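Local coordinates for actin-related protein 8 (Homo sapiens, PDB 4FO0), which binds ATP with low basal ATPase activity, does not polymerise, and is a proposed core component of the INO80 chromatin remodelling complex, at residues V19-L27 against H152-L160; S39-R47 against H131-L141. All blocks are in the same frame, centred on the assembly; numbering follows the deposited sequence. Where two conformers were deposited one is given.

Overall arrangement
Contact 1 lies at the ATP phosphates and contact 2 one step farther out, their centres about 14 Å apart. In contact 1 the backbone N-H groups of S24-T26 and the S24 hydroxyl hold the phosphates, while residues 152-160 pack against the same turn. Strand 26-31, which leaves that turn, pairs with strand 38-47, which forms one side of contact 2. The two contacts meet directly: L27 N lies 2.7 Å from I40 O and T25 O 2.8 Å from H42 N, both probable hydrogen bonds, and W153 packs on H42 and V43. In sequence, contact 2 is nested within the loop closed by contact 1. Its P41 side chain remains about 9 Å from the ATP.

Contact 1 of 2, residues V19-L27 against H152-L160. With ATP (adenosine-5'-triphosphate), chain C.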
loop_
_atom_site.group_PDB
_atom_site.type_symbol
_atom_site.label_atom_id
_atom_site.label_comp_id
_atom_site.label_asym_id
_atom_site.label_seq_id
_atom_site.Cartn_x
_atom_site.Cartn_y
_atom_site.Cartn_z
ATOM N N VAL A 19 -14.791 11.291 0.475
ATOM C CA VAL A 19 -13.905 10.493 1.317
ATOM C C VAL A 19 -12.563 10.270 0.628
ATOM O O VAL A 19 -12.503 9.777 -0.505
ATOM C CB VAL A 19 -14.552 9.161 1.718
ATOM C CG1 VAL A 19 -13.575 8.298 2.505
ATOM C CG2 VAL A 19 -15.805 9.428 2.539
ATOM N N ILE A 20 -11.489 10.659 1.311
ATOM C CA ILE A 20 -10.158 10.641 0.709
ATOM C C ILE A 20 -9.159 9.760 1.449
ATOM O O ILE A 20 -8.817 10.009 2.613
ATOM C CB ILE A 20 -9.586 12.046 0.596
ATOM C CG1 ILE A 20 -10.611 12.963 -0.071
ATOM C CG2 ILE A 20 -8.260 12.022 -0.179
ATOM C CD1 ILE A 20 -10.196 14.419 -0.108
ATOM N N HIS A 21 -8.695 8.724 0.762
ATOM C CA HIS A 21 -7.709 7.825 1.338
ATOM C C HIS A 21 -6.461 7.797 0.478
ATOM O O HIS A 21 -6.383 7.054 -0.504
ATOM C CB HIS A 21 -8.263 6.418 1.442
ATOM C CG HIS A 21 -7.394 5.500 2.233
ATOM N ND1 HIS A 21 -7.576 4.131 2.252
ATOM C CD2 HIS A 21 -6.332 5.751 3.037
ATOM C CE1 HIS A 21 -6.668 3.583 3.039
ATOM N NE2 HIS A 21 -5.897 4.542 3.525
ATOM N N PRO A 22 -5.475 8.607 0.848
ATOM C CA PRO A 22 -4.190 8.688 0.143
ATOM C C PRO A 22 -3.354 7.436 0.404
ATOM O O PRO A 22 -3.520 6.790 1.432
ATOM C CB PRO A 22 -3.511 9.897 0.791
ATOM C CG PRO A 22 -4.556 10.525 1.701
ATOM C CD PRO A 22 -5.502 9.442 2.057
ATOM N N GLY A 23 -2.476 7.101 -0.531
ATOM C CA GLY A 23 -1.544 5.995 -0.371
ATOM C C GLY A 23 -0.239 6.329 -1.082
ATOM O O GLY A 23 -0.183 7.252 -1.908
ATOM N N SER A 24 0.818 5.594 -0.770
ATOM C CA SER A 24 2.094 5.789 -1.455
ATOM C C SER A 24 1.926 5.616 -2.966
ATOM O O SER A 24 2.515 6.347 -3.761
ATOM C CB SER A 24 3.130 4.787 -0.946
ATOM O OG SER A 24 3.298 4.914 0.453
ATOM N N THR A 25 1.108 4.649 -3.363
ATOM C CA THR A 25 0.976 4.327 -4.772
ATOM C C THR A 25 -0.430 4.587 -5.312
ATOM O O THR A 25 -0.596 4.978 -6.472
ATOM C CB THR A 25 1.491 2.895 -5.060
ATOM O OG1 THR A 25 2.919 2.925 -5.021
ATOM C CG2 THR A 25 1.086 2.405 -6.437
ATOM N N THR A 26 -1.446 4.409 -4.482
ATOM C CA THR A 26 -2.805 4.632 -4.971
ATOM C C THR A 26 -3.600 5.577 -4.095
ATOM O O THR A 26 -3.692 5.378 -2.890
ATOM C CB THR A 26 -3.590 3.328 -5.096
ATOM O OG1 THR A 26 -2.883 2.428 -5.960
ATOM C CG2 THR A 26 -4.977 3.603 -5.667
ATOM N N LEU A 27 -4.155 6.617 -4.713
ATOM C CA LEU A 27 -5.164 7.431 -4.067
ATOM C C LEU A 27 -6.546 6.769 -4.230
ATOM O O LEU A 27 -6.931 6.328 -5.315
ATOM C CB LEU A 27 -5.175 8.833 -4.672
ATOM C CG LEU A 27 -6.408 9.677 -4.310
ATOM C CD1 LEU A 27 -6.481 9.963 -2.807
ATOM C CD2 LEU A 27 -6.414 10.972 -5.104
ATOM N N HIS A 152 6.910 12.672 -10.053
ATOM C CA HIS A 152 6.823 12.835 -8.601
ATOM C C HIS A 152 5.731 11.982 -7.970
ATOM O O HIS A 152 4.562 12.020 -8.380
ATOM C CB HIS A 152 6.627 14.312 -8.218
ATOM C CG HIS A 152 7.744 15.204 -8.667
ATOM N ND1 HIS A 152 7.627 16.068 -9.736
ATOM C CD2 HIS A 152 9.008 15.348 -8.204
ATOM C CE1 HIS A 152 8.770 16.707 -9.913
ATOM N NE2 HIS A 152 9.624 16.288 -8.997
ATOM N N TRP A 153 6.138 11.203 -6.975
ATOM C CA TRP A 153 5.218 10.512 -6.095
ATOM C C TRP A 153 5.224 11.262 -4.772
ATOM O O TRP A 153 6.175 11.150 -4.010
ATOM C CB TRP A 153 5.698 9.092 -5.848
ATOM C CG TRP A 153 5.741 8.221 -7.056
ATOM C CD1 TRP A 153 6.797 8.050 -7.905
ATOM C CD2 TRP A 153 4.694 7.364 -7.541
ATOM N NE1 TRP A 153 6.470 7.144 -8.894
ATOM C CE2 TRP A 153 5.186 6.711 -8.697
ATOM C CE3 TRP A 153 3.388 7.089 -7.117
ATOM C CZ2 TRP A 153 4.420 5.799 -9.427
ATOM C CZ3 TRP A 153 2.622 6.178 -7.847
ATOM C CH2 TRP A 153 3.141 5.546 -8.987
ATOM N N PRO A 154 4.169 12.036 -4.498
ATOM C CA PRO A 154 4.082 12.895 -3.312
ATOM C C PRO A 154 4.144 12.104 -2.014
ATOM O O PRO A 154 4.398 12.669 -0.957
ATOM C CB PRO A 154 2.709 13.540 -3.453
ATOM C CG PRO A 154 2.418 13.489 -4.907
ATOM C CD PRO A 154 3.012 12.205 -5.388
ATOM N N ILE A 155 3.906 10.802 -2.089
ATOM C CA ILE A 155 3.963 9.987 -0.894
ATOM C C ILE A 155 4.843 8.762 -1.106
ATOM O O ILE A 155 4.742 8.079 -2.128
ATOM C CB ILE A 155 2.550 9.591 -0.441
ATOM C CG1 ILE A 155 1.725 10.859 -0.215
ATOM C CG2 ILE A 155 2.605 8.718 0.820
ATOM C CD1 ILE A 155 0.341 10.587 0.262
ATOM N N ARG A 156 5.722 8.514 -0.144
ATOM C CA ARG A 156 6.629 7.369 -0.174
ATOM C C ARG A 156 6.621 6.745 1.203
ATOM O O ARG A 156 6.690 7.459 2.212
ATOM C CB ARG A 156 8.073 7.792 -0.517
ATOM C CG ARG A 156 8.270 8.466 -1.882
ATOM C CD ARG A 156 8.219 7.485 -3.052
ATOM N NE ARG A 156 6.848 7.061 -3.325
ATOM C CZ ARG A 156 6.490 6.188 -4.263
ATOM N NH1 ARG A 156 7.405 5.622 -5.039
ATOM N NH2 ARG A 156 5.206 5.873 -4.417
ATOM N N ARG A 157 6.532 5.421 1.254
ATOM C CA ARG A 157 6.547 4.725 2.535
ATOM C C ARG A 157 5.557 5.351 3.511
ATOM O O ARG A 157 5.828 5.444 4.713
ATOM C CB ARG A 157 7.965 4.717 3.119
ATOM C CG ARG A 157 8.793 3.530 2.641
ATOM C CD ARG A 157 10.238 3.616 3.121
ATOM N NE ARG A 157 11.113 4.276 2.153
ATOM C CZ ARG A 157 11.271 3.868 0.893
ATOM N NH1 ARG A 157 10.607 2.798 0.426
ATOM N NH2 ARG A 157 12.094 4.540 0.093
ATOM N N GLY A 158 4.425 5.801 2.972
ATOM C CA GLY A 158 3.312 6.293 3.770
ATOM C C GLY A 158 3.526 7.642 4.428
ATOM O O GLY A 158 2.731 8.056 5.282
ATOM N N GLN A 159 4.601 8.331 4.053
ATOM C CA GLN A 159 4.769 9.687 4.548
ATOM C C GLN A 159 5.042 10.651 3.401
ATOM O O GLN A 159 5.272 10.231 2.265
ATOM C CB GLN A 159 5.812 9.751 5.671
ATOM C CG GLN A 159 5.402 8.961 6.938
ATOM C CD GLN A 159 4.089 9.446 7.593
ATOM O OE1 GLN A 159 3.496 10.443 7.183
ATOM N NE2 GLN A 159 3.647 8.735 8.624
ATOM N N LEU A 160 4.915 11.951 3.668
ATOM C CA LEU A 160 5.100 12.934 2.590
ATOM C C LEU A 160 6.479 12.777 1.983
ATOM O O LEU A 160 7.475 12.635 2.704
ATOM C CB LEU A 160 4.921 14.361 3.095
ATOM C CG LEU A 160 3.493 14.717 3.499
ATOM C CD1 LEU A 160 3.327 16.207 3.520
ATOM C CD2 LEU A 160 2.535 14.107 2.531
HETATM P PG ATP C . 0.901 2.331 1.316
HETATM O O1G ATP C . -0.269 1.845 2.126
HETATM O O2G ATP C . 1.085 3.829 1.284
HETATM O O3G ATP C . 2.197 1.578 1.529
HETATM P PB ATP C . -0.954 1.947 -0.888
HETATM O O1B ATP C . -0.726 2.578 -2.235
HETATM O O2B ATP C . -2.091 2.348 0.040
HETATM O O3B ATP C . 0.495 1.968 -0.189
HETATM P PA ATP C . -2.280 -0.504 -1.502
HETATM O O1A ATP C . -2.852 0.086 -2.765
HETATM O O2A ATP C . -3.141 -0.793 -0.299
HETATM O O3A ATP C . -0.994 0.356 -1.102
HETATM O "O5'" ATP C . -1.556 -1.864 -1.917
HETATM C "C5'" ATP C . -0.670 -1.819 -3.024
HETATM C "C4'" ATP C . 0.101 -3.115 -3.066
HETATM O "O4'" ATP C . -0.843 -4.171 -3.175
HETATM C "C3'" ATP C . 1.016 -3.221 -4.274
HETATM O "O3'" ATP C . 2.320 -3.636 -3.855
HETATM C "C2'" ATP C . 0.377 -4.290 -5.127
HETATM O "O2'" ATP C . 1.321 -5.052 -5.864
HETATM C "C1'" ATP C . -0.290 -5.130 -4.067
HETATM N N9 ATP C . -1.286 -6.032 -4.662
HETATM C C8 ATP C . -2.417 -5.667 -5.282
HETATM N N7 ATP C . -3.094 -6.756 -5.718
HETATM C C5 ATP C . -2.386 -7.837 -5.370
HETATM C C6 ATP C . -2.532 -9.291 -5.537
HETATM N N6 ATP C . -3.620 -9.790 -6.177
HETATM N N1 ATP C . -1.551 -10.083 -5.027
HETATM C C2 ATP C . -0.472 -9.583 -4.393
HETATM N N3 ATP C . -0.275 -8.259 -4.217
HETATM C C4 ATP C . -1.184 -7.357 -4.674
HETATM O O HOH W 1 2.636 9.145 -3.810
#
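The phosphate-binding turn of the actin fold, joining strands 17-21 and 26-31, meets through S24 the I155-L160 hairpin, probably the counterpart of actin's sensor loop. S24 OG gives a 2.6 Å hydrogen bond to ATP O2G and accepts one of 2.9 Å from G158 N, so a single hydroxyl joins the γ-phosphate to the type I' turn R156-Q159. S24 OG lies beside the backbone N of its own residue (chi1 -58°), and that N also donates to O2G. T25 N and T26 N both donate to O1B of the β-phosphate, while the T25 hydroxyl bonds to D255. Behind the turn, R156 NH2 donates to S24 O (2.8 Å) from above the carbonyl plane, and a water bridges S24 O to I155 N. The R156 chain, bent at chi2 and chi3, doubles back so that NE bonds to I155 O (2.6 Å, 168°) and NH2 rests over one face of the W153 indole near its rim. An alanine in place of R156 would probably leave S24 O and I155 O without their guanidinium donors and take the guanidinium off the W153 face. I155 lays CG2 along S24 CA (3.7 Å) and sets CD1 against P22 CB. Around this core, P22 packs on W181 of helix 170-187, I155 on H42 of strand 38-47, and R156 NH1 reaches S59 O.

Contact 2 of 2, residues S39-R47 against H131-L141; sequences SIPHVIARR and HPEYLVGEEAL
Strands 44-47 and 134-136 run antiparallel at 172°, their axes approaching to 4.5 Å, with A45 and L135 as the hydrogen-bonded pair flanked by the non-hydrogen-bonded pairs I44-V136 and R46-Y134. L135-A140 (LVGEEA) of residues 131-141 corresponds to the YVGDEA motif of actin, and the pairing probably forms the base of the equivalent of actin subdomain 2. A45 N donates to L135 O (2.8 Å); R47 N continues the pairing to E133 O in an almost straight bond, and G137 N closes it at the other end on V43 O (3.0 Å). There G137, with positive phi, turns the strand into helix 138-141 as its N-cap residue, and its CA-H points at P41 O. The P41 ring sits against this helix start, CG near E138 N and 3.9 Å from L141 CD1. V43 turns CG1 between its backbone N and carbonyl carbon (chi1 60°), which sets that methyl 4.1 Å from both A140 CB and L141 CD2. On the A45-L135 face, A45 CB touches L135 CB and A140 CB, so A140 of the short helix packs on this side, where I151 of strand 149-152 also meets A45. The other face carries I44, R46, Y134 and V136. I44 CD1 reaches Y134 CB and also lies over one face of the R46 guanidinium, whose NE forms a salt bridge with D176 of helix 170-187; that helix also packs on Y134 and V136. At the outer end R47, its chain bent at chi3, brings P132 O to the edge of its guanidinium and passes across H131, the planes 33° apart, with R47 NH2 about 2.9 Å above the plane of the H131 imidazole, offset toward the rim.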
loop_
_atom_site.group_PDB
_atom_site.type_symbol
_atom_site.label_atom_id
_atom_site.label_comp_id
_atom_site.label_asym_id
_atom_site.label_seq_id
_atom_site.Cartn_x
_atom_site.Cartn_y
_atom_site.Cartn_z
ATOM N N SER A 39 -9.823 4.871 -8.065
ATOM C CA SER A 39 -8.474 4.491 -7.679
ATOM C C SER A 39 -7.516 5.091 -8.677
ATOM O O SER A 39 -7.562 4.770 -9.862
ATOM C CB SER A 39 -8.313 2.969 -7.664
ATOM O OG SER A 39 -8.796 2.396 -6.449
ATOM N N ILE A 40 -6.659 5.976 -8.199
ATOM C CA ILE A 40 -5.727 6.673 -9.070
ATOM C C ILE A 40 -4.299 6.440 -8.619
ATOM O O ILE A 40 -4.011 6.496 -7.411
ATOM C CB ILE A 40 -5.992 8.197 -9.039
ATOM C CG1 ILE A 40 -7.359 8.503 -9.636
ATOM C CG2 ILE A 40 -4.898 8.959 -9.768
ATOM C CD1 ILE A 40 -8.490 8.070 -8.751
ATOM N N PRO A 41 -3.400 6.177 -9.576
ATOM C CA PRO A 41 -1.957 6.177 -9.270
ATOM C C PRO A 41 -1.624 7.530 -8.691
ATOM O O PRO A 41 -1.859 8.550 -9.325
ATOM C CB PRO A 41 -1.290 6.015 -10.639
ATOM C CG PRO A 41 -2.369 5.354 -11.502
ATOM C CD PRO A 41 -3.687 5.868 -10.986
ATOM N N HIS A 42 -1.107 7.547 -7.479
ATOM C CA HIS A 42 -0.927 8.795 -6.770
ATOM C C HIS A 42 0.401 9.430 -7.172
ATOM O O HIS A 42 1.380 9.423 -6.410
ATOM C CB HIS A 42 -0.973 8.505 -5.284
ATOM C CG HIS A 42 -1.126 9.723 -4.451
ATOM N ND1 HIS A 42 -0.093 10.243 -3.706
ATOM C CD2 HIS A 42 -2.183 10.542 -4.265
ATOM C CE1 HIS A 42 -0.514 11.329 -3.087
ATOM N NE2 HIS A 42 -1.781 11.526 -3.404
ATOM N N VAL A 43 0.426 9.960 -8.390
ATOM C CA VAL A 43 1.660 10.384 -9.041
ATOM C C VAL A 43 1.376 11.530 -10.008
ATOM O O VAL A 43 0.252 11.680 -10.500
ATOM C CB VAL A 43 2.283 9.223 -9.834
ATOM C CG1 VAL A 43 1.309 8.754 -10.912
ATOM C CG2 VAL A 43 3.649 9.627 -10.449
ATOM N N ILE A 44 2.393 12.343 -10.274
ATOM C CA ILE A 44 2.225 13.489 -11.151
ATOM C C ILE A 44 3.483 13.719 -11.984
ATOM O O ILE A 44 4.609 13.610 -11.491
ATOM C CB ILE A 44 1.866 14.781 -10.365
ATOM C CG1 ILE A 44 1.781 15.971 -11.318
ATOM C CG2 ILE A 44 2.904 15.090 -9.318
ATOM C CD1 ILE A 44 1.233 17.220 -10.690
ATOM N N ALA A 45 3.283 14.014 -13.259
ATOM C CA ALA A 45 4.389 14.396 -14.131
ATOM C C ALA A 45 4.342 15.899 -14.369
ATOM O O ALA A 45 3.304 16.453 -14.732
ATOM C CB ALA A 45 4.322 13.648 -15.453
ATOM N N ARG A 46 5.471 16.554 -14.152
ATOM C CA ARG A 46 5.549 17.985 -14.323
ATOM C C ARG A 46 6.535 18.287 -15.421
ATOM O O ARG A 46 7.636 17.717 -15.444
ATOM C CB ARG A 46 5.978 18.648 -13.026
ATOM C CG ARG A 46 4.860 18.768 -12.014
ATOM C CD ARG A 46 5.199 19.815 -10.988
ATOM N NE ARG A 46 4.112 20.054 -10.038
ATOM C CZ ARG A 46 3.033 20.785 -10.289
ATOM N NH1 ARG A 46 2.861 21.338 -11.484
ATOM N NH2 ARG A 46 2.118 20.946 -9.344
ATOM N N ARG A 47 6.137 19.176 -16.333
ATOM C CA ARG A 47 6.993 19.550 -17.453
ATOM C C ARG A 47 8.185 20.348 -16.973
ATOM O O ARG A 47 8.168 20.911 -15.882
ATOM C CB ARG A 47 6.228 20.350 -18.507
ATOM C CG ARG A 47 6.979 20.461 -19.832
ATOM C CD ARG A 47 6.212 21.269 -20.865
ATOM N NE ARG A 47 5.763 20.456 -21.992
ATOM C CZ ARG A 47 6.526 20.128 -23.030
ATOM N NH1 ARG A 47 7.786 20.536 -23.085
ATOM N NH2 ARG A 47 6.033 19.379 -24.009
ATOM N N HIS A 131 2.142 20.118 -25.064
ATOM C CA HIS A 131 2.932 20.593 -23.923
ATOM C C HIS A 131 2.173 20.881 -22.625
ATOM O O HIS A 131 2.285 21.981 -22.093
ATOM C CB HIS A 131 3.692 21.857 -24.308
ATOM C CG HIS A 131 4.549 21.694 -25.519
ATOM N ND1 HIS A 131 4.489 20.578 -26.324
ATOM C CD2 HIS A 131 5.492 22.501 -26.061
ATOM C CE1 HIS A 131 5.356 20.703 -27.313
ATOM N NE2 HIS A 131 5.977 21.861 -27.175
ATOM N N PRO A 132 1.437 19.894 -22.090
ATOM C CA PRO A 132 0.766 20.092 -20.800
ATOM C C PRO A 132 1.785 20.481 -19.739
ATOM O O PRO A 132 2.915 19.993 -19.792
ATOM C CB PRO A 132 0.225 18.701 -20.478
ATOM C CG PRO A 132 0.196 17.979 -21.760
ATOM C CD PRO A 132 1.332 18.503 -22.555
ATOM N N GLU A 133 1.416 21.338 -18.792
ATOM C CA GLU A 133 2.346 21.661 -17.713
ATOM C C GLU A 133 2.517 20.466 -16.797
ATOM O O GLU A 133 3.547 20.329 -16.131
ATOM C CB GLU A 133 1.844 22.810 -16.860
ATOM C CG GLU A 133 1.690 24.119 -17.552
ATOM C CD GLU A 133 0.975 25.106 -16.659
ATOM O OE1 GLU A 133 0.796 24.787 -15.458
ATOM O OE2 GLU A 133 0.583 26.186 -17.149
ATOM N N TYR A 134 1.485 19.627 -16.735
ATOM C CA TYR A 134 1.546 18.417 -15.932
ATOM C C TYR A 134 0.591 17.323 -16.385
ATOM O O TYR A 134 -0.331 17.547 -17.179
ATOM C CB TYR A 134 1.267 18.734 -14.467
ATOM C CG TYR A 134 -0.131 19.231 -14.226
ATOM C CD1 TYR A 134 -0.375 20.572 -13.971
ATOM C CD2 TYR A 134 -1.214 18.363 -14.266
ATOM C CE1 TYR A 134 -1.654 21.034 -13.743
ATOM C CE2 TYR A 134 -2.501 18.818 -14.052
ATOM C CZ TYR A 134 -2.717 20.157 -13.791
ATOM O OH TYR A 134 -3.997 20.617 -13.571
ATOM N N LEU A 135 0.819 16.133 -15.843
ATOM C CA LEU A 135 -0.025 14.993 -16.110
ATOM C C LEU A 135 -0.243 14.287 -14.805
ATOM O O LEU A 135 0.603 14.337 -13.913
ATOM C CB LEU A 135 0.639 14.077 -17.144
ATOM C CG LEU A 135 0.625 14.740 -18.525
ATOM C CD1 LEU A 135 1.894 14.497 -19.278
ATOM C CD2 LEU A 135 -0.563 14.250 -19.308
ATOM N N VAL A 136 -1.384 13.629 -14.683
ATOM C CA VAL A 136 -1.744 13.017 -13.422
ATOM C C VAL A 136 -2.083 11.549 -13.559
ATOM O O VAL A 136 -2.626 11.120 -14.568
ATOM C CB VAL A 136 -2.933 13.751 -12.797
ATOM C CG1 VAL A 136 -3.389 13.047 -11.518
ATOM C CG2 VAL A 136 -2.539 15.168 -12.509
ATOM N N GLY A 137 -1.749 10.783 -12.529
ATOM C CA GLY A 137 -2.166 9.397 -12.443
ATOM C C GLY A 137 -1.619 8.525 -13.550
ATOM O O GLY A 137 -0.421 8.538 -13.853
ATOM N N GLU A 138 -2.509 7.755 -14.157
ATOM C CA GLU A 138 -2.123 6.843 -15.217
ATOM C C GLU A 138 -1.506 7.562 -16.426
ATOM O O GLU A 138 -0.573 7.054 -17.052
ATOM C CB GLU A 138 -3.326 6.025 -15.647
ATOM C CG GLU A 138 -2.986 4.947 -16.644
ATOM C CD GLU A 138 -3.450 3.585 -16.188
ATOM O OE1 GLU A 138 -3.514 2.671 -17.043
ATOM O OE2 GLU A 138 -3.750 3.437 -14.975
ATOM N N GLU A 139 -2.020 8.743 -16.757
ATOM C CA GLU A 139 -1.400 9.534 -17.811
ATOM C C GLU A 139 0.050 9.872 -17.469
ATOM O O GLU A 139 0.919 9.899 -18.343
ATOM C CB GLU A 139 -2.187 10.808 -18.080
ATOM C CG GLU A 139 -3.382 10.603 -18.972
ATOM C CD GLU A 139 -3.985 11.920 -19.430
ATOM O OE1 GLU A 139 -4.712 11.922 -20.451
ATOM O OE2 GLU A 139 -3.726 12.952 -18.768
ATOM N N ALA A 140 0.307 10.124 -16.194
ATOM C CA ALA A 140 1.656 10.405 -15.749
ATOM C C ALA A 140 2.557 9.173 -15.894
ATOM O O ALA A 140 3.696 9.296 -16.354
ATOM C CB ALA A 140 1.653 10.927 -14.332
ATOM N N LEU A 141 2.046 7.991 -15.541
ATOM C CA LEU A 141 2.856 6.777 -15.627
ATOM C C LEU A 141 3.303 6.506 -17.054
ATOM O O LEU A 141 4.357 5.907 -17.275
ATOM C CB LEU A 141 2.101 5.556 -15.118
ATOM C CG LEU A 141 1.678 5.485 -13.655
ATOM C CD1 LEU A 141 0.820 4.261 -13.441
ATOM C CD2 LEU A 141 2.877 5.435 -12.754
#